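Local coordinates for protein endoglycosidase (Bacteroides thetaiotaomicron, PDB 6Q64) that probably hydrolyses glycosidic bonds of complex N-glycans, as a family 18 glycoside hydrolase built on a TIM barrel, at residues T68-W80 with K325-Y337. The protein carries 1 engineered substitution. Residues are numbered along the deposited sequence; the frame is centred on the assembly and turned at random.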
loop_
_atom_site.group_PDB
_atom_site.type_symbol
_atom_site.label_atom_id
_atom_site.label_comp_id
_atom_site.label_asym_id
_atom_site.label_seq_id
_atom_site.Cartn_x
_atom_site.Cartn_y
_atom_site.Cartn_z
ATOM N N THR A 68 6.425 16.366 1.786
ATOM C CA THR A 68 5.589 17.303 1.007
ATOM C C THR A 68 4.381 16.519 0.508
ATOM O O THR A 68 4.394 15.291 0.570
ATOM C CB THR A 68 6.362 17.935 -0.152
ATOM O OG1 THR A 68 6.446 16.950 -1.193
ATOM C CG2 THR A 68 7.713 18.457 0.281
ATOM N N PRO A 69 3.305 17.207 0.043
ATOM C CA PRO A 69 2.113 16.551 -0.474
ATOM C C PRO A 69 2.203 16.505 -2.010
ATOM O O PRO A 69 2.501 17.493 -2.661
ATOM C CB PRO A 69 1.040 17.476 0.109
ATOM C CG PRO A 69 1.639 18.866 -0.048
ATOM C CD PRO A 69 3.145 18.676 -0.002
ATOM N N HIS A 70 1.982 15.310 -2.545
ATOM C CA HIS A 70 2.353 14.917 -3.921
ATOM C C HIS A 70 1.544 13.683 -4.280
ATOM O O HIS A 70 0.912 13.146 -3.387
ATOM C CB HIS A 70 3.864 14.667 -4.023
ATOM C CG HIS A 70 4.365 13.509 -3.239
ATOM N ND1 HIS A 70 4.731 13.631 -1.907
ATOM C CD2 HIS A 70 4.589 12.223 -3.599
ATOM C CE1 HIS A 70 5.095 12.440 -1.452
ATOM N NE2 HIS A 70 5.049 11.559 -2.487
ATOM N N VAL A 71 1.541 13.267 -5.545
ATOM C CA VAL A 71 0.969 11.946 -5.906
ATOM C C VAL A 71 1.937 10.882 -5.395
ATOM O O VAL A 71 2.993 10.735 -5.995
ATOM C CB VAL A 71 0.779 11.805 -7.407
ATOM C CG1 VAL A 71 0.237 10.439 -7.717
ATOM C CG2 VAL A 71 -0.098 12.893 -7.967
ATOM N N LYS A 72 1.613 10.240 -4.280
ATOM C CA LYS A 72 2.395 9.140 -3.697
ATOM C C LYS A 72 2.494 8.015 -4.712
ATOM O O LYS A 72 1.602 7.894 -5.574
ATOM C CB LYS A 72 1.772 8.656 -2.394
ATOM C CG LYS A 72 2.102 9.563 -1.221
ATOM C CD LYS A 72 1.552 9.087 0.095
ATOM C CE LYS A 72 1.739 10.153 1.153
ATOM N NZ LYS A 72 1.497 9.590 2.500
ATOM N N GLY A 73 3.603 7.279 -4.650
ATOM C CA GLY A 73 3.827 6.082 -5.472
ATOM C C GLY A 73 3.835 4.895 -4.553
ATOM O O GLY A 73 4.499 4.990 -3.508
ATOM N N PHE A 74 3.090 3.859 -4.918
ATOM C CA PHE A 74 2.851 2.662 -4.094
ATOM C C PHE A 74 2.893 1.430 -5.006
ATOM O O PHE A 74 2.819 1.540 -6.250
ATOM C CB PHE A 74 1.512 2.850 -3.371
ATOM C CG PHE A 74 0.861 1.576 -2.877
ATOM C CD1 PHE A 74 1.166 1.067 -1.628
ATOM C CD2 PHE A 74 -0.044 0.897 -3.671
ATOM C CE1 PHE A 74 0.597 -0.113 -1.194
ATOM C CE2 PHE A 74 -0.606 -0.284 -3.235
ATOM C CZ PHE A 74 -0.275 -0.793 -2.004
ATOM N N GLY A 75 2.987 0.250 -4.406
ATOM C CA GLY A 75 2.657 -0.991 -5.127
ATOM C C GLY A 75 2.676 -2.183 -4.189
ATOM O O GLY A 75 3.199 -2.094 -3.036
ATOM N N TRP A 76 2.261 -3.319 -4.763
ATOM C CA TRP A 76 2.406 -4.655 -4.152
ATOM C C TRP A 76 3.659 -5.302 -4.726
ATOM O O TRP A 76 3.584 -5.792 -5.868
ATOM C CB TRP A 76 1.131 -5.471 -4.391
ATOM C CG TRP A 76 0.014 -4.996 -3.517
ATOM C CD1 TRP A 76 -0.092 -5.163 -2.168
ATOM C CD2 TRP A 76 -1.110 -4.199 -3.921
ATOM N NE1 TRP A 76 -1.214 -4.534 -1.706
ATOM C CE2 TRP A 76 -1.862 -3.941 -2.758
ATOM C CE3 TRP A 76 -1.565 -3.709 -5.149
ATOM C CZ2 TRP A 76 -3.050 -3.217 -2.793
ATOM C CZ3 TRP A 76 -2.731 -2.982 -5.185
ATOM C CH2 TRP A 76 -3.458 -2.740 -4.020
ATOM N N PHE A 77 4.733 -5.305 -3.933
ATOM C CA PHE A 77 6.087 -5.839 -4.254
ATOM C C PHE A 77 6.198 -7.332 -3.927
ATOM O O PHE A 77 6.274 -7.732 -2.725
ATOM C CB PHE A 77 7.127 -5.054 -3.458
ATOM C CG PHE A 77 8.555 -5.250 -3.900
ATOM C CD1 PHE A 77 8.911 -5.148 -5.234
ATOM C CD2 PHE A 77 9.558 -5.497 -2.979
ATOM C CE1 PHE A 77 10.228 -5.301 -5.629
ATOM C CE2 PHE A 77 10.874 -5.642 -3.380
ATOM C CZ PHE A 77 11.200 -5.558 -4.702
ATOM N N GLY A 78 6.238 -8.155 -4.973
ATOM C CA GLY A 78 6.459 -9.613 -4.861
ATOM C C GLY A 78 7.909 -10.003 -5.122
ATOM O O GLY A 78 8.596 -9.230 -5.805
ATOM N N ASN A 79 8.331 -11.168 -4.602
ATOM C CA ASN A 79 9.671 -11.807 -4.760
ATOM C C ASN A 79 10.714 -10.910 -4.099
ATOM O O ASN A 79 11.760 -10.634 -4.731
ATOM C CB ASN A 79 10.072 -12.063 -6.224
ATOM C CG ASN A 79 9.018 -12.761 -7.068
ATOM O OD1 ASN A 79 8.167 -12.120 -7.709
ATOM N ND2 ASN A 79 9.097 -14.083 -7.104
ATOM N N TRP A 80 10.433 -10.427 -2.894
ATOM C CA TRP A 80 11.378 -9.534 -2.182
ATOM C C TRP A 80 12.442 -10.365 -1.451
ATOM O O TRP A 80 12.102 -10.957 -0.409
ATOM C CB TRP A 80 10.640 -8.611 -1.223
ATOM C CG TRP A 80 11.602 -7.865 -0.359
ATOM C CD1 TRP A 80 12.734 -7.222 -0.767
ATOM C CD2 TRP A 80 11.563 -7.732 1.072
ATOM N NE1 TRP A 80 13.380 -6.664 0.299
ATOM C CE2 TRP A 80 12.682 -6.950 1.441
ATOM C CE3 TRP A 80 10.685 -8.173 2.070
ATOM C CZ2 TRP A 80 12.938 -6.595 2.763
ATOM C CZ3 TRP A 80 10.931 -7.815 3.377
ATOM C CH2 TRP A 80 12.044 -7.036 3.714
ATOM N N LYS A 325 -9.274 18.536 -6.460
ATOM C CA LYS A 325 -8.097 17.978 -5.771
ATOM C C LYS A 325 -7.542 16.800 -6.560
ATOM O O LYS A 325 -8.281 16.145 -7.330
ATOM C CB LYS A 325 -8.477 17.486 -4.381
ATOM C CG LYS A 325 -8.459 18.592 -3.352
ATOM C CD LYS A 325 -9.048 18.167 -2.053
ATOM C CE LYS A 325 -9.196 19.316 -1.089
ATOM N NZ LYS A 325 -10.111 18.930 0.003
ATOM N N ARG A 326 -6.264 16.544 -6.331
ATOM C CA ARG A 326 -5.496 15.541 -7.087
ATOM C C ARG A 326 -5.552 14.285 -6.228
ATOM O O ARG A 326 -5.458 14.399 -4.973
ATOM C CB ARG A 326 -4.102 16.097 -7.418
ATOM C CG ARG A 326 -3.075 15.073 -7.876
ATOM C CD ARG A 326 -3.477 14.347 -9.149
ATOM N NE ARG A 326 -3.796 15.215 -10.270
ATOM C CZ ARG A 326 -2.922 15.948 -10.963
ATOM N NH1 ARG A 326 -1.626 15.941 -10.697
ATOM N NH2 ARG A 326 -3.352 16.667 -11.976
ATOM N N ILE A 327 -5.772 13.155 -6.884
ATOM C CA ILE A 327 -5.744 11.818 -6.241
ATOM C C ILE A 327 -4.518 11.796 -5.361
ATOM O O ILE A 327 -3.591 12.482 -5.684
ATOM C CB ILE A 327 -5.697 10.708 -7.295
ATOM C CG1 ILE A 327 -6.046 9.354 -6.695
ATOM C CG2 ILE A 327 -4.338 10.680 -7.979
ATOM C CD1 ILE A 327 -7.460 9.209 -6.240
ATOM N N GLY A 328 -4.535 10.991 -4.324
ATOM C CA GLY A 328 -3.476 10.942 -3.313
ATOM C C GLY A 328 -2.290 10.136 -3.786
ATOM O O GLY A 328 -1.195 10.382 -3.253
ATOM N N GLY A 329 -2.527 9.162 -4.667
ATOM C CA GLY A 329 -1.464 8.356 -5.257
ATOM C C GLY A 329 -1.932 7.276 -6.215
ATOM O O GLY A 329 -3.130 7.023 -6.350
ATOM N N ILE A 330 -0.960 6.628 -6.848
ATOM C CA ILE A 330 -1.168 5.468 -7.750
ATOM C C ILE A 330 -0.199 4.365 -7.339
ATOM O O ILE A 330 0.784 4.673 -6.642
ATOM C CB ILE A 330 -0.950 5.877 -9.211
ATOM C CG1 ILE A 330 0.477 6.366 -9.425
ATOM C CG2 ILE A 330 -1.958 6.927 -9.636
ATOM C CD1 ILE A 330 1.114 5.683 -10.571
ATOM N N GLY A 331 -0.505 3.145 -7.762
ATOM C CA GLY A 331 0.315 1.950 -7.542
ATOM C C GLY A 331 0.036 0.861 -8.573
ATOM O O GLY A 331 -0.910 0.958 -9.360
ATOM N N THR A 332 0.836 -0.190 -8.532
ATOM C CA THR A 332 0.764 -1.330 -9.462
ATOM C C THR A 332 0.759 -2.593 -8.624
ATOM O O THR A 332 1.434 -2.617 -7.583
ATOM C CB THR A 332 1.965 -1.243 -10.386
ATOM O OG1 THR A 332 3.013 -1.034 -9.440
ATOM C CG2 THR A 332 1.890 -0.113 -11.392
ATOM N N TYR A 333 -0.068 -3.552 -9.023
ATOM C CA TYR A 333 -0.102 -4.923 -8.454
ATOM C C TYR A 333 0.991 -5.723 -9.158
ATOM O O TYR A 333 0.979 -5.763 -10.405
ATOM C CB TYR A 333 -1.500 -5.517 -8.631
ATOM C CG TYR A 333 -1.659 -6.947 -8.203
ATOM C CD1 TYR A 333 -1.559 -7.319 -6.875
ATOM C CD2 TYR A 333 -1.933 -7.930 -9.138
ATOM C CE1 TYR A 333 -1.715 -8.643 -6.487
ATOM C CE2 TYR A 333 -2.122 -9.252 -8.771
ATOM C CZ TYR A 333 -2.006 -9.611 -7.440
ATOM O OH TYR A 333 -2.172 -10.927 -7.112
ATOM N N HIS A 334 1.894 -6.318 -8.373
ATOM C CA HIS A 334 3.128 -6.982 -8.861
ATOM C C HIS A 334 3.913 -5.917 -9.623
ATOM O O HIS A 334 4.089 -6.007 -10.837
ATOM C CB HIS A 334 2.774 -8.258 -9.650
ATOM C CG HIS A 334 2.625 -9.480 -8.793
ATOM N ND1 HIS A 334 1.472 -10.243 -8.778
ATOM C CD2 HIS A 334 3.481 -10.088 -7.940
ATOM C CE1 HIS A 334 1.616 -11.249 -7.940
ATOM N NE2 HIS A 334 2.837 -11.170 -7.411
HETATM N N MSE A 335 4.292 -4.871 -8.874
HETATM C CA MSE A 335 4.989 -3.706 -9.402
HETATM C C MSE A 335 6.280 -4.107 -10.117
HETATM O O MSE A 335 6.654 -3.464 -11.096
HETATM C CB MSE A 335 5.299 -2.700 -8.287
HETATM C CG MSE A 335 5.661 -3.315 -6.982
HETATM SE SE MSE A 335 6.197 -1.974 -5.668
HETATM C CE MSE A 335 6.353 -0.216 -6.471
ATOM N N GLU A 336 6.921 -5.183 -9.634
ATOM C CA GLU A 336 8.213 -5.639 -10.136
ATOM C C GLU A 336 8.147 -6.169 -11.577
ATOM O O GLU A 336 9.202 -6.218 -12.199
ATOM C CB GLU A 336 8.824 -6.692 -9.207
ATOM C CG GLU A 336 8.115 -8.032 -9.221
ATOM C CD GLU A 336 6.989 -8.213 -8.210
ATOM O OE1 GLU A 336 6.607 -9.400 -7.934
ATOM O OE2 GLU A 336 6.486 -7.177 -7.705
ATOM N N TYR A 337 6.975 -6.495 -12.122
ATOM C CA TYR A 337 6.811 -6.948 -13.533
ATOM C C TYR A 337 7.061 -5.786 -14.507
ATOM O O TYR A 337 7.030 -6.038 -15.719
ATOM C CB TYR A 337 5.425 -7.556 -13.766
ATOM C CG TYR A 337 5.233 -8.939 -13.185
ATOM C CD1 TYR A 337 5.552 -9.204 -11.865
ATOM C CD2 TYR A 337 4.728 -9.986 -13.946
ATOM C CE1 TYR A 337 5.350 -10.450 -11.300
ATOM C CE2 TYR A 337 4.538 -11.249 -13.408
ATOM C CZ TYR A 337 4.843 -11.474 -12.074
ATOM O OH TYR A 337 4.665 -12.691 -11.488
#
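Trp76 and Tyr333 pack together where strands 72-76 and 329-333 close the TIM barrel of this family 18 glycoside hydrolase. These are its first and last strands. They run parallel, with their axes 20° apart. The Trp76 and Tyr333 side chains cross at about a right angle. Trp76 CE3 lies 3.9 Å from Tyr333 CB, at the edge of the tyrosine ring. With CG anti to the backbone N, that ring puts CD1 beside Trp76 CB and CE3. Phe74 CZ stands over one face of the indole, toward its rim, with the edge of the phenylalanine ring turned to Trp76. Trp76 also reaches Thr283 of strand 280-285 and Ser102 of strand 100-102, so its neighbours lie on several barrel strands.

Lys72 N bonds to Gly328 O, Ile330 N to Lys72 O and Phe74 N to Ile330 O. Trp76 N to Thr332 O, at 3.0 Å, is nearly straight. Met335 N closes the run on Trp76 O.

Ile330 lies on the other face of the sheet from Trp76 and Tyr333. Val71, just before strand 72-76, puts CG1 3.6 Å from Gly329 CA, while its CG2 touches the Arg326 chain at CG and CD. Helix 346-358 packs on Ile330 and on Met335, a selenomethionine just past strand 329-333. Met335 SE lies 3.7 Å from Gly75 CA. It also makes an oblique Met-aromatic contact with Phe77, 5.2 Å from the ring centroid.

Glu336 reaches back to Gly78 of 68-80. CG stands between the backbone N and the carbonyl carbon, and the bend at chi2 brings the carboxylate onto Gly78. The carboxylate plane is turned 82° from the Phe77 ring. An alanine here would remove the carboxylate and would probably leave Gly78 N without its acceptor. Gly78 N lies 2.9 Å from Glu336 OE2. Its N-H comes from above the carboxylate plane, at 161°.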